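Local coordinates for uncharacterized protein (Nostoc punctiforme, PDB 2QDR), which is of unknown function but has the double-stranded beta-helix fold of the cupins and may be a dioxygenase, at residues E155-E160 with L280-V285; A91-V96 with N239-C244; H132-I137 with W209-I214. All coordinates share one frame; numbering follows the deposited sequence.

Interaction 1: E155-E160 with L280-V285; sequences EILWME and LFFVRV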
loop_
_atom_site.group_PDB
_atom_site.type_symbol
_atom_site.label_atom_id
_atom_site.label_comp_id
_atom_site.label_asym_id
_atom_site.label_seq_id
_atom_site.Cartn_x
_atom_site.Cartn_y
_atom_site.Cartn_z
ATOM N N GLU A 155 -8.787 41.508 -8.740
ATOM C CA GLU A 155 -10.001 40.847 -9.240
ATOM C C GLU A 155 -10.279 39.647 -8.352
ATOM O O GLU A 155 -9.367 38.860 -8.072
ATOM C CB GLU A 155 -9.877 40.445 -10.701
ATOM C CG GLU A 155 -9.584 41.643 -11.586
ATOM C CD GLU A 155 -9.774 41.388 -13.054
ATOM O OE1 GLU A 155 -10.592 40.518 -13.419
ATOM O OE2 GLU A 155 -9.133 42.108 -13.847
ATOM N N ILE A 156 -11.542 39.505 -7.935
ATOM C CA ILE A 156 -11.954 38.476 -7.002
ATOM C C ILE A 156 -13.293 37.814 -7.300
ATOM O O ILE A 156 -14.218 38.477 -7.759
ATOM C CB ILE A 156 -12.176 39.139 -5.595
ATOM C CG1 ILE A 156 -11.058 40.121 -5.214
ATOM C CG2 ILE A 156 -12.330 38.095 -4.473
ATOM C CD1 ILE A 156 -11.266 40.821 -3.878
ATOM N N LEU A 157 -13.392 36.510 -7.022
ATOM C CA LEU A 157 -14.649 35.790 -7.153
ATOM C C LEU A 157 -15.333 36.062 -5.820
ATOM O O LEU A 157 -14.912 35.535 -4.795
ATOM C CB LEU A 157 -14.480 34.291 -7.385
ATOM C CG LEU A 157 -13.825 33.859 -8.697
ATOM C CD1 LEU A 157 -13.630 32.345 -8.708
ATOM C CD2 LEU A 157 -14.638 34.307 -9.906
ATOM N N TRP A 158 -16.345 36.927 -5.837
ATOM C CA TRP A 158 -17.089 37.321 -4.648
ATOM C C TRP A 158 -18.328 36.448 -4.548
ATOM O O TRP A 158 -19.232 36.565 -5.375
ATOM C CB TRP A 158 -17.456 38.793 -4.759
ATOM C CG TRP A 158 -18.061 39.396 -3.555
ATOM C CD1 TRP A 158 -19.388 39.454 -3.235
ATOM C CD2 TRP A 158 -17.364 40.093 -2.518
ATOM N NE1 TRP A 158 -19.554 40.132 -2.047
ATOM C CE2 TRP A 158 -18.326 40.534 -1.589
ATOM C CE3 TRP A 158 -16.015 40.384 -2.284
ATOM C CZ2 TRP A 158 -17.983 41.244 -0.433
ATOM C CZ3 TRP A 158 -15.674 41.096 -1.139
ATOM C CH2 TRP A 158 -16.655 41.511 -0.225
HETATM N N MSE A 159 -18.377 35.596 -3.528
HETATM C CA MSE A 159 -19.477 34.636 -3.334
HETATM C C MSE A 159 -20.314 34.832 -2.064
HETATM O O MSE A 159 -19.920 34.413 -0.986
HETATM C CB MSE A 159 -18.861 33.231 -3.353
HETATM C CG MSE A 159 -18.362 32.833 -4.729
HETATM SE SE MSE A 159 -17.113 31.373 -4.767
HETATM C CE MSE A 159 -15.557 32.249 -4.009
ATOM N N GLU A 160 -21.477 35.451 -2.223
ATOM C CA GLU A 160 -22.420 35.718 -1.134
ATOM C C GLU A 160 -23.326 34.493 -1.032
ATOM O O GLU A 160 -24.053 34.229 -1.973
ATOM C CB GLU A 160 -23.223 36.970 -1.439
ATOM C CG GLU A 160 -22.366 38.216 -1.728
ATOM C CD GLU A 160 -23.181 39.457 -2.022
ATOM O OE1 GLU A 160 -24.430 39.425 -1.927
ATOM O OE2 GLU A 160 -22.565 40.480 -2.359
ATOM N N LEU A 280 -6.328 24.732 -15.142
ATOM C CA LEU A 280 -6.599 24.935 -13.723
ATOM C C LEU A 280 -7.995 25.531 -13.629
ATOM O O LEU A 280 -8.307 26.478 -14.355
ATOM C CB LEU A 280 -5.591 25.870 -13.069
ATOM C CG LEU A 280 -5.730 26.157 -11.568
ATOM C CD1 LEU A 280 -5.706 24.895 -10.742
ATOM C CD2 LEU A 280 -4.625 27.120 -11.115
ATOM N N PHE A 281 -8.808 25.000 -12.715
ATOM C CA PHE A 281 -10.190 25.413 -12.553
ATOM C C PHE A 281 -10.657 25.548 -11.113
ATOM O O PHE A 281 -10.417 24.659 -10.323
ATOM C CB PHE A 281 -11.084 24.339 -13.173
ATOM C CG PHE A 281 -10.773 24.025 -14.615
ATOM C CD1 PHE A 281 -9.862 23.023 -14.941
ATOM C CD2 PHE A 281 -11.400 24.715 -15.645
ATOM C CE1 PHE A 281 -9.572 22.740 -16.259
ATOM C CE2 PHE A 281 -11.114 24.425 -16.959
ATOM C CZ PHE A 281 -10.199 23.436 -17.262
ATOM N N PHE A 282 -11.330 26.649 -10.788
ATOM C CA PHE A 282 -11.905 26.868 -9.464
ATOM C C PHE A 282 -13.269 26.213 -9.554
ATOM O O PHE A 282 -14.038 26.554 -10.454
ATOM C CB PHE A 282 -12.055 28.350 -9.142
ATOM C CG PHE A 282 -12.743 28.638 -7.829
ATOM C CD1 PHE A 282 -12.014 28.754 -6.657
ATOM C CD2 PHE A 282 -14.125 28.839 -7.773
ATOM C CE1 PHE A 282 -12.650 29.045 -5.440
ATOM C CE2 PHE A 282 -14.762 29.134 -6.563
ATOM C CZ PHE A 282 -14.023 29.230 -5.396
ATOM N N VAL A 283 -13.563 25.269 -8.663
ATOM C CA VAL A 283 -14.834 24.546 -8.692
ATOM C C VAL A 283 -15.503 24.575 -7.337
ATOM O O VAL A 283 -14.822 24.560 -6.312
ATOM C CB VAL A 283 -14.623 23.073 -9.093
ATOM C CG1 VAL A 283 -15.970 22.349 -9.265
ATOM C CG2 VAL A 283 -13.815 22.990 -10.370
ATOM N N ARG A 284 -16.833 24.578 -7.340
ATOM C CA ARG A 284 -17.606 24.590 -6.118
ATOM C C ARG A 284 -18.840 23.681 -6.332
ATOM O O ARG A 284 -19.590 23.881 -7.280
ATOM C CB ARG A 284 -17.901 26.048 -5.775
ATOM C CG ARG A 284 -18.382 26.261 -4.394
ATOM C CD ARG A 284 -18.111 27.669 -3.874
ATOM N NE ARG A 284 -18.900 28.735 -4.483
ATOM C CZ ARG A 284 -19.996 29.299 -3.971
ATOM N NH1 ARG A 284 -20.512 28.925 -2.804
ATOM N NH2 ARG A 284 -20.595 30.278 -4.630
ATOM N N VAL A 285 -19.004 22.661 -5.476
ATOM C CA VAL A 285 -20.081 21.645 -5.561
ATOM C C VAL A 285 -20.787 21.462 -4.222
ATOM O O VAL A 285 -20.114 21.317 -3.212
ATOM C CB VAL A 285 -19.486 20.277 -6.038
ATOM C CG1 VAL A 285 -20.529 19.171 -6.069
ATOM C CG2 VAL A 285 -18.862 20.410 -7.409
#
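Met159, a selenomethionine, lies against Phe282 and Arg284, where a sheet of the N-terminal half faces a sheet of the C-terminal half. Each half has a second sheet of its own, an arrangement of two double-stranded beta-helix barrels probably like that of bicupins. Strand 155-160 belongs to the first sheet and 280-285 to the other. They run nearly parallel, 9° apart, with axes 11.5 Å from each other. Side chains alone bridge that gap.

The Met159 chain can be followed outward. Its CB lies over one face of the Arg284 guanidinium. CG comes next, 3.4 Å from Arg284 NH2, as the two chains slide past each other in opposite directions. SE then reaches Arg284 NE at 3.2 Å, and also forms a Met-aromatic contact with Phe282. SE is 4.8 Å from the Phe282 ring centroid and approaches obliquely. The chain bends at its last torsion (chi3 -71°), which turns the methyl toward the ring. Met159 CE ends 3.7 Å from Phe282 CZ.

The Arg284 charge is answered elsewhere. Its NH2 makes a salt bridge with Glu241, and its NH1 makes one with Glu114 and a hydrogen bond with Asn161. The apolar flank of Met159 thus packs on a guanidinium whose nitrogens are held by acids from both sheets. A leucine in place of Arg284 would probably leave the Glu241 and Glu114 carboxylates without this positive mate and take away the flat group that Met159 CB and CG pack against.

Phe282 also meets the Phe116 ring and touches Val219. Leu157 touches Phe116 and Tyr243. Its CD1 makes a CH-pi contact with Phe282, 4.0 Å from the ring centroid and 24° off the normal. That methyl sits toward the rim of the ring, with Phe282 CD2 the nearest ring atom to Leu157 CD1 at 3.7 Å.

Interaction 2: A91-V96 with N239-C244; sequences ASTSRV and NEEGYC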
loop_
_atom_site.group_PDB
_atom_site.type_symbol
_atom_site.label_atom_id
_atom_site.label_comp_id
_atom_site.label_asym_id
_atom_site.label_seq_id
_atom_site.Cartn_x
_atom_site.Cartn_y
_atom_site.Cartn_z
ATOM N N ALA A 91 -28.333 34.904 -2.359
ATOM C CA ALA A 91 -27.132 34.193 -2.791
ATOM C C ALA A 91 -26.676 34.574 -4.213
ATOM O O ALA A 91 -27.510 34.792 -5.093
ATOM C CB ALA A 91 -27.330 32.661 -2.678
ATOM N N SER A 92 -25.359 34.682 -4.412
ATOM C CA SER A 92 -24.795 35.036 -5.717
ATOM C C SER A 92 -23.300 34.738 -5.869
ATOM O O SER A 92 -22.599 34.454 -4.902
ATOM C CB SER A 92 -25.007 36.529 -5.977
ATOM O OG SER A 92 -24.373 37.282 -4.969
ATOM N N THR A 93 -22.855 34.764 -7.116
ATOM C CA THR A 93 -21.455 34.573 -7.484
ATOM C C THR A 93 -21.170 35.690 -8.466
ATOM O O THR A 93 -21.988 35.955 -9.354
ATOM C CB THR A 93 -21.145 33.205 -8.103
ATOM O OG1 THR A 93 -21.390 32.179 -7.136
ATOM C CG2 THR A 93 -19.672 33.129 -8.545
ATOM N N SER A 94 -20.032 36.352 -8.303
ATOM C CA SER A 94 -19.689 37.468 -9.179
ATOM C C SER A 94 -18.197 37.757 -9.219
ATOM O O SER A 94 -17.441 37.362 -8.334
ATOM C CB SER A 94 -20.487 38.705 -8.752
ATOM O OG SER A 94 -20.364 38.931 -7.368
ATOM N N ARG A 95 -17.797 38.428 -10.291
ATOM C CA ARG A 95 -16.424 38.808 -10.538
ATOM C C ARG A 95 -16.363 40.299 -10.258
ATOM O O ARG A 95 -16.907 41.104 -11.028
ATOM C CB ARG A 95 -16.072 38.484 -11.973
ATOM C CG ARG A 95 -14.635 38.733 -12.374
ATOM C CD ARG A 95 -14.542 38.519 -13.849
ATOM N NE ARG A 95 -13.229 38.792 -14.417
ATOM C CZ ARG A 95 -12.989 38.887 -15.728
ATOM N NH1 ARG A 95 -13.970 38.760 -16.634
ATOM N NH2 ARG A 95 -11.759 39.147 -16.152
ATOM N N VAL A 96 -15.742 40.662 -9.135
ATOM C CA VAL A 96 -15.631 42.061 -8.731
ATOM C C VAL A 96 -14.219 42.564 -8.977
ATOM O O VAL A 96 -13.286 41.761 -9.055
ATOM C CB VAL A 96 -16.032 42.305 -7.230
ATOM C CG1 VAL A 96 -17.470 41.858 -6.970
ATOM C CG2 VAL A 96 -15.083 41.624 -6.236
ATOM N N ASN A 239 -25.635 20.416 -7.682
ATOM C CA ASN A 239 -25.324 21.737 -8.229
ATOM C C ASN A 239 -23.825 21.928 -8.234
ATOM O O ASN A 239 -23.155 21.544 -7.274
ATOM C CB ASN A 239 -25.967 22.861 -7.429
ATOM C CG ASN A 239 -27.472 22.821 -7.463
ATOM O OD1 ASN A 239 -28.083 22.703 -8.522
ATOM N ND2 ASN A 239 -28.086 22.987 -6.296
ATOM N N GLU A 240 -23.311 22.523 -9.313
ATOM C CA GLU A 240 -21.889 22.806 -9.498
ATOM C C GLU A 240 -21.693 24.090 -10.289
ATOM O O GLU A 240 -22.484 24.400 -11.189
ATOM C CB GLU A 240 -21.204 21.665 -10.261
ATOM C CG GLU A 240 -19.710 21.907 -10.694
ATOM C CD GLU A 240 -19.140 20.789 -11.574
ATOM O OE1 GLU A 240 -19.709 19.673 -11.611
ATOM O OE2 GLU A 240 -18.106 21.026 -12.237
ATOM N N GLU A 241 -20.655 24.843 -9.934
ATOM C CA GLU A 241 -20.296 26.048 -10.665
ATOM C C GLU A 241 -18.792 26.069 -10.671
ATOM O O GLU A 241 -18.170 25.399 -9.858
ATOM C CB GLU A 241 -20.839 27.337 -10.059
ATOM C CG GLU A 241 -20.264 27.755 -8.709
ATOM C CD GLU A 241 -20.721 29.160 -8.285
ATOM O OE1 GLU A 241 -21.735 29.682 -8.784
ATOM O OE2 GLU A 241 -20.049 29.746 -7.435
ATOM N N GLY A 242 -18.211 26.835 -11.581
ATOM C CA GLY A 242 -16.766 26.938 -11.629
ATOM C C GLY A 242 -16.265 28.029 -12.538
ATOM O O GLY A 242 -17.024 28.557 -13.350
ATOM N N TYR A 243 -14.979 28.353 -12.386
ATOM C CA TYR A 243 -14.321 29.400 -13.153
ATOM C C TYR A 243 -12.991 28.871 -13.646
ATOM O O TYR A 243 -12.257 28.244 -12.880
ATOM C CB TYR A 243 -14.114 30.590 -12.246
ATOM C CG TYR A 243 -13.699 31.881 -12.903
ATOM C CD1 TYR A 243 -12.368 32.188 -13.106
ATOM C CD2 TYR A 243 -14.651 32.840 -13.239
ATOM C CE1 TYR A 243 -11.994 33.401 -13.674
ATOM C CE2 TYR A 243 -14.289 34.055 -13.799
ATOM C CZ TYR A 243 -12.965 34.337 -14.013
ATOM O OH TYR A 243 -12.617 35.547 -14.588
ATOM N N CYS A 244 -12.688 29.110 -14.920
ATOM C CA CYS A 244 -11.435 28.659 -15.524
ATOM C C CYS A 244 -10.340 29.696 -15.302
ATOM O O CYS A 244 -10.460 30.825 -15.773
ATOM C CB CYS A 244 -11.609 28.410 -17.016
ATOM S SG CYS A 244 -10.032 28.040 -17.809
#
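Thr93 and Glu241 supply the one hydrogen bond of this contact. Thr93 OG1 donates to Glu241 OE2 at 2.8 Å, on the syn lone pair, the side of the other carboxylate oxygen. The two side chains come from opposite directions. Glu241 CG lies between its backbone N and carbonyl carbon (chi1 68°), and the chain extends from there to Thr93. The carboxylate has stronger company outside the pair. OE1 bonds to Tyr261 OH, and OE2 also makes a salt bridge with Arg284 NH2. The hydroxyl and the buried acid therefore belong to one polar network.

The second meeting is packing between polar groups. Tyr243 OH sits over one face of the Arg95 guanidinium, 3.3 Å from Arg95 NE, but the angle is too poor for a hydrogen bond. The chains cross at about a right angle, and ring and guanidinium planes are 65° apart. Each group finds its polar partners elsewhere. Tyr243 OH bonds to Asp259. Arg95 makes a salt bridge with Glu155 and a hydrogen bond with Asn59.

Both pairs lie between a sheet of the N-terminal half and a sheet of the C-terminal half, with the strands running in nearly the same direction. Strand 92-98 has 79-86 and 154-160 as its neighbours. Strand 240-245 lies between 260-264 and 279-285.

Interaction 3: H132-I137 with W209-I214; sequences HSYSFI and WLRKDI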
loop_
_atom_site.group_PDB
_atom_site.type_symbol
_atom_site.label_atom_id
_atom_site.label_comp_id
_atom_site.label_asym_id
_atom_site.label_seq_id
_atom_site.Cartn_x
_atom_site.Cartn_y
_atom_site.Cartn_z
ATOM N N HIS A 132 -4.602 33.665 -6.245
ATOM C CA HIS A 132 -5.199 32.349 -5.913
ATOM C C HIS A 132 -5.311 32.059 -4.393
ATOM O O HIS A 132 -5.405 30.900 -3.978
ATOM C CB HIS A 132 -4.464 31.229 -6.683
ATOM C CG HIS A 132 -4.608 31.326 -8.173
ATOM N ND1 HIS A 132 -4.680 30.211 -8.976
ATOM C CD2 HIS A 132 -4.817 32.386 -8.993
ATOM C CE1 HIS A 132 -4.813 30.587 -10.236
ATOM N NE2 HIS A 132 -4.907 31.903 -10.273
ATOM N N SER A 133 -5.315 33.112 -3.573
ATOM C CA SER A 133 -5.486 32.953 -2.132
ATOM C C SER A 133 -7.003 32.902 -1.919
ATOM O O SER A 133 -7.759 33.486 -2.698
ATOM C CB SER A 133 -4.813 34.062 -1.343
ATOM O OG SER A 133 -3.413 34.016 -1.551
ATOM N N TYR A 134 -7.423 32.191 -0.882
ATOM C CA TYR A 134 -8.826 31.972 -0.569
ATOM C C TYR A 134 -9.166 32.250 0.866
ATOM O O TYR A 134 -8.337 32.052 1.748
ATOM C CB TYR A 134 -9.173 30.492 -0.857
ATOM C CG TYR A 134 -10.547 30.037 -0.397
ATOM C CD1 TYR A 134 -11.680 30.372 -1.118
ATOM C CD2 TYR A 134 -10.708 29.273 0.760
ATOM C CE1 TYR A 134 -12.937 29.992 -0.698
ATOM C CE2 TYR A 134 -11.964 28.873 1.184
ATOM C CZ TYR A 134 -13.081 29.238 0.449
ATOM O OH TYR A 134 -14.347 28.850 0.835
ATOM N N SER A 135 -10.404 32.685 1.087
ATOM C CA SER A 135 -10.920 32.927 2.425
ATOM C C SER A 135 -12.408 32.627 2.488
ATOM O O SER A 135 -13.130 32.901 1.527
ATOM C CB SER A 135 -10.706 34.369 2.887
ATOM O OG SER A 135 -11.335 34.566 4.152
ATOM N N PHE A 136 -12.829 32.034 3.608
ATOM C CA PHE A 136 -14.233 31.745 3.904
ATOM C C PHE A 136 -14.520 32.502 5.194
ATOM O O PHE A 136 -13.928 32.201 6.230
ATOM C CB PHE A 136 -14.561 30.268 4.110
ATOM C CG PHE A 136 -16.014 30.033 4.425
ATOM C CD1 PHE A 136 -16.484 30.078 5.729
ATOM C CD2 PHE A 136 -16.919 29.803 3.410
ATOM C CE1 PHE A 136 -17.832 29.887 6.013
ATOM C CE2 PHE A 136 -18.277 29.603 3.685
ATOM C CZ PHE A 136 -18.727 29.643 4.988
ATOM N N ILE A 137 -15.435 33.458 5.120
ATOM C CA ILE A 137 -15.812 34.291 6.241
ATOM C C ILE A 137 -17.256 33.960 6.622
ATOM O O ILE A 137 -18.188 34.428 5.960
ATOM C CB ILE A 137 -15.671 35.787 5.880
ATOM C CG1 ILE A 137 -14.265 36.068 5.327
ATOM C CG2 ILE A 137 -16.003 36.671 7.103
ATOM C CD1 ILE A 137 -14.090 37.445 4.745
ATOM N N TRP A 209 -8.336 20.677 -2.171
ATOM C CA TRP A 209 -9.465 21.096 -1.345
ATOM C C TRP A 209 -9.201 22.388 -0.596
ATOM O O TRP A 209 -8.188 22.516 0.073
ATOM C CB TRP A 209 -9.826 20.030 -0.312
ATOM C CG TRP A 209 -10.552 18.904 -0.877
ATOM C CD1 TRP A 209 -10.035 17.788 -1.451
ATOM C CD2 TRP A 209 -11.964 18.773 -0.926
ATOM N NE1 TRP A 209 -11.045 16.959 -1.858
ATOM C CE2 TRP A 209 -12.246 17.540 -1.539
ATOM C CE3 TRP A 209 -13.024 19.579 -0.503
ATOM C CZ2 TRP A 209 -13.548 17.098 -1.754
ATOM C CZ3 TRP A 209 -14.305 19.136 -0.700
ATOM C CH2 TRP A 209 -14.560 17.904 -1.321
ATOM N N LEU A 210 -10.117 23.341 -0.734
ATOM C CA LEU A 210 -10.041 24.619 -0.041
ATOM C C LEU A 210 -11.011 24.652 1.150
ATOM O O LEU A 210 -10.721 25.294 2.173
ATOM C CB LEU A 210 -10.352 25.749 -1.001
ATOM C CG LEU A 210 -9.489 25.855 -2.258
ATOM C CD1 LEU A 210 -9.989 27.033 -3.112
ATOM C CD2 LEU A 210 -8.003 25.990 -1.937
ATOM N N ARG A 211 -12.165 23.989 1.016
ATOM C CA ARG A 211 -13.159 23.931 2.089
ATOM C C ARG A 211 -14.123 22.767 1.849
ATOM O O ARG A 211 -14.486 22.497 0.713
ATOM C CB ARG A 211 -13.937 25.243 2.188
ATOM C CG ARG A 211 -14.956 25.310 3.360
ATOM C CD ARG A 211 -15.699 26.644 3.371
ATOM N NE ARG A 211 -16.501 26.773 2.154
ATOM C CZ ARG A 211 -17.766 26.392 2.005
ATOM N NH1 ARG A 211 -18.478 25.867 3.004
ATOM N NH2 ARG A 211 -18.346 26.561 0.825
ATOM N N LYS A 212 -14.558 22.125 2.932
ATOM C CA LYS A 212 -15.476 20.990 2.874
ATOM C C LYS A 212 -16.664 21.209 3.832
ATOM O O LYS A 212 -16.453 21.519 4.997
ATOM C CB LYS A 212 -14.694 19.708 3.198
ATOM C CG LYS A 212 -15.435 18.395 2.924
ATOM C CD LYS A 212 -14.574 17.128 3.152
ATOM C CE LYS A 212 -13.378 16.993 2.186
ATOM N NZ LYS A 212 -12.568 15.753 2.426
ATOM N N ASP A 213 -17.900 21.075 3.330
ATOM C CA ASP A 213 -19.141 21.234 4.125
ATOM C C ASP A 213 -19.270 20.148 5.141
ATOM O O ASP A 213 -18.560 19.142 5.079
ATOM C CB ASP A 213 -20.418 21.069 3.279
ATOM C CG ASP A 213 -20.611 22.136 2.245
ATOM O OD1 ASP A 213 -20.222 23.297 2.478
ATOM O OD2 ASP A 213 -21.239 21.816 1.213
ATOM N N ILE A 214 -20.214 20.328 6.058
ATOM C CA ILE A 214 -20.519 19.304 7.042
ATOM C C ILE A 214 -21.218 18.135 6.270
ATOM O O ILE A 214 -21.157 16.980 6.705
ATOM C CB ILE A 214 -21.347 19.866 8.225
ATOM C CG1 ILE A 214 -21.252 18.926 9.449
ATOM C CG2 ILE A 214 -22.804 20.165 7.781
ATOM C CD1 ILE A 214 -21.696 19.560 10.783
#
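Tyr134 OH is gripped by two groups. Arg211 NE donates to it at 3.3 Å with an N-H...O angle of 140°, and Glu114 OE1 bonds to it as well. The hydroxyl stands at the edge of the Arg211 guanidinium, tilted a little from its plane. Ring and guanidinium are nearly coplanar. Glu114 also takes a salt bridge from Arg211 NH2, so one carboxylate ties the tyrosine and the arginine together.

The Phe136 ring lies along one face of the same guanidinium, with the two planes 23° apart. Phe136 CE2 lies over that face, offset toward the rim, and Arg211 CD rests over one face of the ring, 3.4 Å from Phe136 CD2. The Arg211 chain is bent at CG-CD (chi3 64°). This bend brings NE to the tyrosine while CZ stays beside Phe136, with Arg211 CZ 3.7 Å from Phe136 CE2. Arg211 NH1 makes a salt bridge with Asp213 OD1, though the hydrogen bond within it is weak.

Leu210 serves the apolar side. Its CB makes a CH-pi contact over the Tyr134 ring, 4.3 Å from the centroid and offset toward the rim. Leu210 CD1 approaches Tyr134 CG at 4.1 Å. Leu210 and Arg211 are adjacent in sequence yet both point toward strand 133-137. A classic beta bulge allows this, since both face Val219 on the next strand. Strand 205-212 thereby presents an apolar and a charged side chain to the facing sheet in succession.

With Arg211 as donor, Tyr134 OH probably gives its own proton to the Glu114 carboxylate. Glu114 and Asp213 probably balance the charge of Arg211, while Phe136 covers one guanidinium face and leaves the N-H groups at its edge to polar partners.

How the interactions relate
All three contacts are buried and join the same two facing sheets, each by strands running nearly parallel. Interactions 1 and 2 lie near the centre of the chain. Their strands are neighbours in both sheets, linked by probable backbone hydrogen bonds from Trp158 N to Ser94 O and from Phe282 N to Tyr243 O. Interaction 3 lies further out, its centre about 9 Å from the centre of the chain. It touches interaction 1 through Leu280 on His132 and Phe282 on Leu210, but not interaction 2. Interaction 1 is apolar and Met-aromatic, with a guanidinium packed beside the selenomethionine. Interaction 2 is polar. Interaction 3 sets an arginine against an aromatic ring and bonds it to a tyrosine hydroxyl. Glu114 links the arginines of 1 and 3.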